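Local coordinates for FrpC operon protein (Neisseria meningitidis, PDB 5EDF) that binds the iron-regulated RTX protein FrpC and is putatively involved in adhesion, although its precise function is not established, at residues T180-C185 with V191-F196; S97-V102 with V209-Q214. All coordinates share one frame; numbering follows the deposited sequence. Where two conformers were deposited one is given.

Overall arrangement
Both contacts lie near the centre of the chain and are mostly buried. Contact 1 pairs two neighbouring strands of the large antiparallel sheet. Contact 2 joins the next strand of that sheet, 98-105, to helix 205-224, which packs against one face. Contact 1 therefore rests on backbone hydrogen bonds and close side-chain packing, and its Y194 and Q192 reach the surface. Contact 2 has no backbone pairing and depends on one buried tyrosine-carboxylate bond. The two touch directly: Y193 and F196 of contact 1 hydrogen-bond to H212 and D99 of contact 2.

Contact 1. Residues T180-C185 with V191-F196; sequences TSVGSC and VQYYPF
V182 lies under the ring of Y193, and both residues face helix 205-224. V182 CB sits 3.7 Å from the centroid of the Y193 ring, a CH-pi contact over the face. Under that same face, V182 CG1 lies beneath the CE2 side and CG2 beneath the CE1 side. Y193 CG stands between its own backbone N and carbonyl carbon (chi1 60°), which folds the ring back across V182. The ring's OH then bonds to ND1 of H212 on the helix. The backbones form a beta hairpin within the large antiparallel sheet, made of strand 189-193 and strand 178-186, which the C185-C108 disulfide ties to the rest of the chain. V182 and Y193 are a hydrogen-bonded pair: V182 N to Y193 O is 2.9 Å, and Y193 N bonds back to V182 O. G183 and Q192 form the non-hydrogen-bonded pair between this one and S184 with V191. V191 N bonds to S184 O. The return bond from S184 N to V191 O is weak. S184 OG supplements it, reaching V191 O at 2.8 Å because chi1 of 69° turns the hydroxyl back toward the partner strand. V191 O thus takes two donors from one residue. Q192 NE2 and S184 O share a water. Past the paired region, P195 has no N-H to give, and its CD packs 3.4 Å from T180 O. T180 CG2 meets P195 CG at 3.5 Å, the two side chains crossing at about a right angle, while T180 OG1 bonds to H165 ND1. On the other face, the Y194 ring presents its edge to T180 O, with CD1 at 3.3 Å. S181 CB approaches the same ring obliquely.

Contact 2. Residues S97-V102 with V209-Q214; sequences SVDDIV and VGYHQQ
The strand at D99 and the helix at Y211 stand well apart, with their CA atoms 11.1 Å from each other, and side chains alone bridge the gap. Y211 spans most of it. Its CG is anti to the backbone N (chi1 -170°), and the ring extends from the helix toward the sheet. The hydroxyl OH gives a hydrogen bond of 2.6 Å to D99 OD2, using the anti lone pair of that oxygen. OD2 lies near the ring plane, at its edge, while the carboxylate as a whole is turned 44° from the ring. D99 CB is also close, 3.2 Å from Y211 OH. Beside this bond, I101 CD1 comes to 4.4 Å from the same OH, a looser contact. The buried carboxylate has further donors: F196 N bonds to OD2 and I197 N to OD1. With both oxygens bonded, the carboxylate is held in its rotation, and its negative charge is probably stabilised. F196 also meets the Y211 ring, and P195 packs against both Y211 and D99. This is helix-on-sheet packing: the long C-terminal helix 205-224 covers a face of the large antiparallel sheet, and Y211 ties it to strand 98-105.

Contact 1. Residues T180-C185 with V191-F196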
ATOM      1  N   THR A 180      -4.726  -3.417   8.787  1.00 13.00           N
ATOM      2  CA  THR A 180      -4.852  -4.053   7.493  1.00 11.03           C
ATOM      3  C   THR A 180      -3.487  -4.357   6.911  1.00 10.40           C
ATOM      4  O   THR A 180      -2.555  -3.547   6.989  1.00 11.34           O
ATOM      5  CB  THR A 180      -5.580  -3.139   6.523  1.00 11.70           C
ATOM      6  OG1 THR A 180      -6.843  -2.757   7.075  1.00 14.37           O
ATOM      7  CG2 THR A 180      -5.816  -3.814   5.186  1.00 13.10           C
ATOM      8  N   SER A 181      -3.359  -5.530   6.305  1.00 11.28           N
ATOM      9  CA  SER A 181      -2.183  -5.862   5.494  1.00 11.43           C
ATOM     10  C   SER A 181      -2.664  -6.241   4.096  1.00 11.01           C
ATOM     11  O   SER A 181      -3.741  -6.847   3.938  1.00 11.63           O
ATOM     12  CB  SER A 181      -1.401  -7.017   6.090  1.00 13.58           C
ATOM     13  OG  SER A 181      -2.095  -8.239   5.992  1.00 15.66           O
ATOM     14  N   VAL A 182      -1.867  -5.935   3.083  1.00 10.00           N
ATOM     15  CA  VAL A 182      -2.149  -6.359   1.734  1.00  9.81           C
ATOM     16  C   VAL A 182      -0.871  -6.928   1.126  1.00  9.56           C
ATOM     17  O   VAL A 182       0.188  -6.263   1.098  1.00 10.55           O
ATOM     18  CB  VAL A 182      -2.644  -5.218   0.853  1.00 10.35           C
ATOM     19  CG1 VAL A 182      -2.943  -5.743  -0.540  1.00 11.81           C
ATOM     20  CG2 VAL A 182      -3.884  -4.552   1.470  1.00 10.82           C
ATOM     21  N   GLY A 183      -0.960  -8.150   0.621  1.00  9.53           N
ATOM     22  CA  GLY A 183       0.031  -8.724  -0.274  1.00 10.95           C
ATOM     23  C   GLY A 183      -0.537  -8.885  -1.639  1.00 10.54           C
ATOM     24  O   GLY A 183      -1.646  -9.383  -1.749  1.00 12.63           O
ATOM     25  N   SER A 184       0.168  -8.522  -2.686  1.00 10.90           N
ATOM     26  CA  SER A 184      -0.347  -8.629  -4.026  1.00 11.66           C
ATOM     27  C   SER A 184       0.738  -8.837  -5.039  1.00 11.70           C
ATOM     28  O   SER A 184       1.938  -8.591  -4.747  1.00 11.56           O
ATOM     29  CB  SER A 184      -1.170  -7.388  -4.364  1.00 11.76           C
ATOM     30  OG  SER A 184      -0.344  -6.226  -4.481  1.00 11.89           O
ATOM     31  N   CYS A 185       0.335  -9.231  -6.232  1.00 14.12           N
ATOM     32  CA  CYS A 185       1.223  -9.380  -7.382  1.00 15.27           C
ATOM     33  C   CYS A 185       0.554  -8.675  -8.538  1.00 15.98           C
ATOM     34  O   CYS A 185      -0.607  -8.951  -8.828  1.00 19.71           O
ATOM     35  CB  CYS A 185       1.452 -10.858  -7.707  1.00 16.59           C
ATOM     36  SG  CYS A 185       2.143 -11.746  -6.251  1.00 20.41           S
ATOM     37  N   VAL A 191       3.707  -6.269  -4.553  1.00 10.49           N
ATOM     38  CA  VAL A 191       3.303  -4.982  -4.002  1.00 10.05           C
ATOM     39  C   VAL A 191       2.710  -5.274  -2.636  1.00 11.32           C
ATOM     40  O   VAL A 191       1.684  -5.973  -2.532  1.00 10.37           O
ATOM     41  CB  VAL A 191       2.325  -4.298  -4.947  1.00  9.21           C
ATOM     42  CG1 VAL A 191       1.864  -2.998  -4.377  1.00 11.43           C
ATOM     43  CG2 VAL A 191       3.003  -4.102  -6.322  1.00 11.72           C
ATOM     44  N   GLN A 192       3.381  -4.820  -1.585  1.00  9.61           N
ATOM     45  CA  GLN A 192       3.066  -5.209  -0.210  1.00  9.58           C
ATOM     46  C   GLN A 192       2.976  -3.956   0.622  1.00  9.51           C
ATOM     47  O   GLN A 192       3.873  -3.096   0.581  1.00 10.27           O
ATOM     48  CB  GLN A 192       4.128  -6.152   0.324  1.00 11.48           C
ATOM     49  CG  GLN A 192       4.233  -7.450  -0.464  1.00 11.69           C
ATOM     50  CD  GLN A 192       5.360  -8.357  -0.079  1.00 14.80           C
ATOM     51  OE1 GLN A 192       6.115  -8.086   0.835  1.00 16.54           O
ATOM     52  NE2 GLN A 192       5.488  -9.454  -0.826  1.00 16.92           N
ATOM     53  N   TYR A 193       1.925  -3.843   1.433  1.00  9.49           N
ATOM     54  CA  TYR A 193       1.716  -2.610   2.173  1.00  9.05           C
ATOM     55  C   TYR A 193       0.744  -2.804   3.320  1.00  9.01           C
ATOM     56  O   TYR A 193      -0.054  -3.730   3.319  1.00  9.53           O
ATOM     57  CB  TYR A 193       1.234  -1.519   1.220  1.00  9.53           C
ATOM     58  CG  TYR A 193      -0.053  -1.766   0.470  1.00  8.91           C
ATOM     59  CD1 TYR A 193      -1.249  -1.233   0.917  1.00 10.65           C
ATOM     60  CD2 TYR A 193      -0.073  -2.505  -0.703  1.00  9.24           C
ATOM     61  CE1 TYR A 193      -2.435  -1.449   0.224  1.00 11.79           C
ATOM     62  CE2 TYR A 193      -1.239  -2.717  -1.408  1.00 10.12           C
ATOM     63  CZ  TYR A 193      -2.427  -2.199  -0.940  1.00 10.39           C
ATOM     64  OH  TYR A 193      -3.634  -2.346  -1.592  1.00 11.59           O
ATOM     65  N   TYR A 194       0.779  -1.881   4.255  1.00  9.82           N
ATOM     66  CA  TYR A 194      -0.146  -1.712   5.367  1.00 10.20           C
ATOM     67  C   TYR A 194      -0.903  -0.406   5.121  1.00 12.00           C
ATOM     68  O   TYR A 194      -0.375   0.685   5.389  1.00 11.62           O
ATOM     69  CB  TYR A 194       0.598  -1.650   6.700  1.00 11.03           C
ATOM     70  CG  TYR A 194       1.330  -2.894   7.097  1.00 11.97           C
ATOM     71  CD1 TYR A 194       0.670  -4.034   7.465  1.00 12.38           C
ATOM     72  CD2 TYR A 194       2.734  -2.934   7.129  1.00 13.71           C
ATOM     73  CE1 TYR A 194       1.333  -5.197   7.813  1.00 12.58           C
ATOM     74  CE2 TYR A 194       3.419  -4.089   7.490  1.00 14.18           C
ATOM     75  CZ  TYR A 194       2.727  -5.218   7.836  1.00 13.49           C
ATOM     76  OH  TYR A 194       3.407  -6.382   8.210  1.00 16.37           O
ATOM     77  N   PRO A 195      -2.098  -0.487   4.537  1.00 10.42           N
ATOM     78  CA  PRO A 195      -2.838   0.727   4.253  1.00 10.39           C
ATOM     79  C   PRO A 195      -3.622   1.270   5.439  1.00 11.44           C
ATOM     80  O   PRO A 195      -3.827   0.573   6.440  1.00 12.55           O
ATOM     81  CB  PRO A 195      -3.825   0.280   3.183  1.00 10.51           C
ATOM     82  CG  PRO A 195      -4.137  -1.120   3.604  1.00 12.01           C
ATOM     83  CD  PRO A 195      -2.843  -1.686   4.122  1.00 10.50           C
ATOM     84  N   PHE A 196      -4.129   2.488   5.289  1.00 11.77           N
ATOM     85  CA  PHE A 196      -4.995   3.070   6.303  1.00 12.96           C
ATOM     86  C   PHE A 196      -4.341   3.061   7.692  1.00 15.10           C
ATOM     87  O   PHE A 196      -4.992   2.756   8.699  1.00 16.33           O
ATOM     88  CB  PHE A 196      -6.336   2.320   6.346  1.00 14.13           C
ATOM     89  CG  PHE A 196      -7.183   2.423   5.115  1.00 14.59           C
ATOM     90  CD1 PHE A 196      -7.806   3.608   4.810  1.00 15.96           C
ATOM     91  CD2 PHE A 196      -7.457   1.292   4.319  1.00 14.21           C
ATOM     92  CE1 PHE A 196      -8.683   3.698   3.743  1.00 17.90           C
ATOM     93  CE2 PHE A 196      -8.326   1.391   3.245  1.00 16.53           C
ATOM     94  CZ  PHE A 196      -8.929   2.572   2.967  1.00 16.58           C
TER
HETATM   95  O   HOH W   1      -2.952  -1.002   8.553  0.50 13.39           O
HETATM   96  O   HOH W   2       3.304 -10.226  -2.780  1.00 17.54           O

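Contact 2. Residues S97-V102 with V209-Q214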
ATOM      1  N   SER A  97      -1.415  10.222   8.137  1.00 16.50           N
ATOM      2  CA  SER A  97      -2.174   9.360   7.224  0.50 16.02           C
ATOM      3  C   SER A  97      -1.446   9.204   5.910  1.00 14.15           C
ATOM      4  O   SER A  97      -1.936   9.589   4.853  1.00 14.57           O
ATOM      5  CB  SER A  97      -3.581   9.909   6.993  0.50 19.21           C
ATOM      6  OG  SER A  97      -3.533  11.197   6.429  0.50 24.47           O
ATOM      7  N   VAL A  98      -0.239   8.657   6.004  1.00 13.94           N
ATOM      8  CA  VAL A  98       0.610   8.404   4.863  1.00 12.61           C
ATOM      9  C   VAL A  98       1.044   6.946   4.950  1.00 12.63           C
ATOM     10  O   VAL A  98       1.684   6.529   5.931  1.00 13.93           O
ATOM     11  CB  VAL A  98       1.819   9.354   4.831  1.00 12.48           C
ATOM     12  CG1 VAL A  98       2.767   8.955   3.705  1.00 13.46           C
ATOM     13  CG2 VAL A  98       1.371  10.845   4.700  1.00 14.97           C
ATOM     14  N   ASP A  99       0.712   6.197   3.897  1.00 11.00           N
ATOM     15  CA  ASP A  99       1.017   4.773   3.822  1.00 11.03           C
ATOM     16  C   ASP A  99       2.233   4.530   2.928  1.00 11.04           C
ATOM     17  O   ASP A  99       2.445   5.245   1.941  1.00 12.15           O
ATOM     18  CB  ASP A  99      -0.186   4.011   3.251  1.00 11.09           C
ATOM     19  CG  ASP A  99      -1.406   4.076   4.113  1.00 11.69           C
ATOM     20  OD1 ASP A  99      -1.295   4.170   5.345  1.00 13.88           O
ATOM     21  OD2 ASP A  99      -2.534   3.992   3.540  1.00 12.27           O
ATOM     22  N   ASP A 100       3.013   3.506   3.255  1.00 10.05           N
ATOM     23  CA  ASP A 100       4.151   3.075   2.456  1.00 10.41           C
ATOM     24  C   ASP A 100       3.796   1.856   1.653  1.00 10.86           C
ATOM     25  O   ASP A 100       3.166   0.923   2.178  1.00 11.57           O
ATOM     26  CB  ASP A 100       5.330   2.765   3.357  1.00 10.18           C
ATOM     27  CG  ASP A 100       5.876   4.007   4.012  1.00 12.59           C
ATOM     28  OD1 ASP A 100       6.341   4.888   3.289  1.00 12.59           O
ATOM     29  OD2 ASP A 100       5.839   4.049   5.257  1.00 14.84           O
ATOM     30  N   ILE A 101       4.184   1.828   0.396  1.00 10.25           N
ATOM     31  CA  ILE A 101       3.906   0.703  -0.486  1.00  9.46           C
ATOM     32  C   ILE A 101       5.222   0.209  -1.052  1.00 10.47           C
ATOM     33  O   ILE A 101       5.958   0.983  -1.675  1.00 10.90           O
ATOM     34  CB  ILE A 101       2.903   1.093  -1.610  1.00 10.39           C
ATOM     35  CG1 ILE A 101       1.572   1.573  -0.999  1.00 12.13           C
ATOM     36  CG2 ILE A 101       2.738  -0.099  -2.565  1.00 11.81           C
ATOM     37  CD1 ILE A 101       0.668   2.276  -1.973  1.00 13.82           C
ATOM     38  N   VAL A 102       5.557  -1.052  -0.783  1.00 10.00           N
ATOM     39  CA  VAL A 102       6.850  -1.613  -1.158  1.00 10.11           C
ATOM     40  C   VAL A 102       6.684  -2.437  -2.423  1.00 10.67           C
ATOM     41  O   VAL A 102       5.917  -3.401  -2.460  1.00 10.45           O
ATOM     42  CB  VAL A 102       7.472  -2.398  -0.017  1.00 10.92           C
ATOM     43  CG1 VAL A 102       8.803  -3.037  -0.459  1.00 13.58           C
ATOM     44  CG2 VAL A 102       7.696  -1.519   1.198  1.00 13.80           C
ATOM     45  N   VAL A 209     -11.019  -3.027  -0.709  1.00 12.71           N
ATOM     46  CA  VAL A 209     -10.862  -3.316  -2.141  1.00 12.72           C
ATOM     47  C   VAL A 209     -10.678  -2.045  -2.948  1.00 13.46           C
ATOM     48  O   VAL A 209      -9.845  -1.998  -3.864  1.00 14.46           O
ATOM     49  CB  VAL A 209     -12.041  -4.189  -2.697  1.00 12.52           C
ATOM     50  CG1 VAL A 209     -11.938  -4.320  -4.221  1.00 14.80           C
ATOM     51  CG2 VAL A 209     -11.980  -5.570  -2.066  1.00 14.92           C
ATOM     52  N   GLY A 210     -11.406  -0.984  -2.618  1.00 13.66           N
ATOM     53  CA  GLY A 210     -11.243   0.279  -3.316  1.00 14.35           C
ATOM     54  C   GLY A 210      -9.813   0.774  -3.256  1.00 13.82           C
ATOM     55  O   GLY A 210      -9.270   1.254  -4.255  1.00 14.72           O
ATOM     56  N   TYR A 211      -9.216   0.705  -2.080  1.00 12.90           N
ATOM     57  CA  TYR A 211      -7.820   1.134  -1.907  1.00 11.37           C
ATOM     58  C   TYR A 211      -6.943   0.288  -2.810  1.00 11.81           C
ATOM     59  O   TYR A 211      -6.090   0.844  -3.536  1.00 11.83           O
ATOM     60  CB  TYR A 211      -7.455   1.022  -0.422  1.00 12.25           C
ATOM     61  CG  TYR A 211      -6.120   1.643  -0.021  1.00 10.10           C
ATOM     62  CD1 TYR A 211      -6.069   2.671   0.883  1.00 11.98           C
ATOM     63  CD2 TYR A 211      -4.925   1.171  -0.555  1.00 11.40           C
ATOM     64  CE1 TYR A 211      -4.861   3.228   1.272  1.00 12.55           C
ATOM     65  CE2 TYR A 211      -3.725   1.732  -0.185  1.00 10.91           C
ATOM     66  CZ  TYR A 211      -3.685   2.767   0.726  1.00 12.02           C
ATOM     67  OH  TYR A 211      -2.426   3.283   1.049  1.00 12.75           O
ATOM     68  N   HIS A 212      -7.112  -1.024  -2.766  1.00 10.64           N
ATOM     69  CA  HIS A 212      -6.257  -1.871  -3.571  1.00 11.27           C
ATOM     70  C   HIS A 212      -6.422  -1.640  -5.056  1.00 13.74           C
ATOM     71  O   HIS A 212      -5.428  -1.644  -5.785  1.00 12.63           O
ATOM     72  CB  HIS A 212      -6.409  -3.349  -3.228  1.00 11.06           C
ATOM     73  CG  HIS A 212      -5.367  -4.162  -3.886  1.00 10.42           C
ATOM     74  ND1 HIS A 212      -4.020  -3.932  -3.656  1.00 11.62           N
ATOM     75  CD2 HIS A 212      -5.434  -5.141  -4.811  1.00 11.50           C
ATOM     76  CE1 HIS A 212      -3.314  -4.716  -4.437  1.00 11.75           C
ATOM     77  NE2 HIS A 212      -4.145  -5.477  -5.142  1.00 11.39           N
ATOM     78  N   GLN A 213      -7.644  -1.381  -5.511  1.00 12.12           N
ATOM     79  CA  GLN A 213      -7.854  -1.072  -6.914  1.00 11.70           C
ATOM     80  C   GLN A 213      -7.076   0.186  -7.295  1.00 12.65           C
ATOM     81  O   GLN A 213      -6.518   0.278  -8.395  1.00 14.38           O
ATOM     82  CB  GLN A 213      -9.353  -0.895  -7.214  1.00 14.01           C
ATOM     83  CG  GLN A 213     -10.126  -2.179  -7.148  1.00 16.25           C
ATOM     84  CD  GLN A 213     -11.643  -1.995  -7.225  1.00 19.31           C
ATOM     85  OE1 GLN A 213     -12.180  -0.950  -6.874  1.00 22.18           O
ATOM     86  NE2 GLN A 213     -12.326  -3.036  -7.626  1.00 21.88           N
ATOM     87  N   GLN A 214      -7.044   1.181  -6.407  1.00 13.00           N
ATOM     88  CA  GLN A 214      -6.266   2.384  -6.662  1.00 14.27           C
ATOM     89  C   GLN A 214      -4.764   2.081  -6.729  1.00 12.74           C
ATOM     90  O   GLN A 214      -4.073   2.600  -7.572  1.00 13.07           O
ATOM     91  CB  GLN A 214      -6.572   3.450  -5.614  1.00 14.78           C
ATOM     92  CG  GLN A 214      -8.025   3.946  -5.710  1.00 16.94           C
ATOM     93  CD  GLN A 214      -8.452   4.672  -4.461  1.00 21.26           C
ATOM     94  OE1 GLN A 214      -7.627   5.267  -3.770  1.00 29.13           O
ATOM     95  NE2 GLN A 214      -9.734   4.616  -4.148  1.00 25.90           N
TER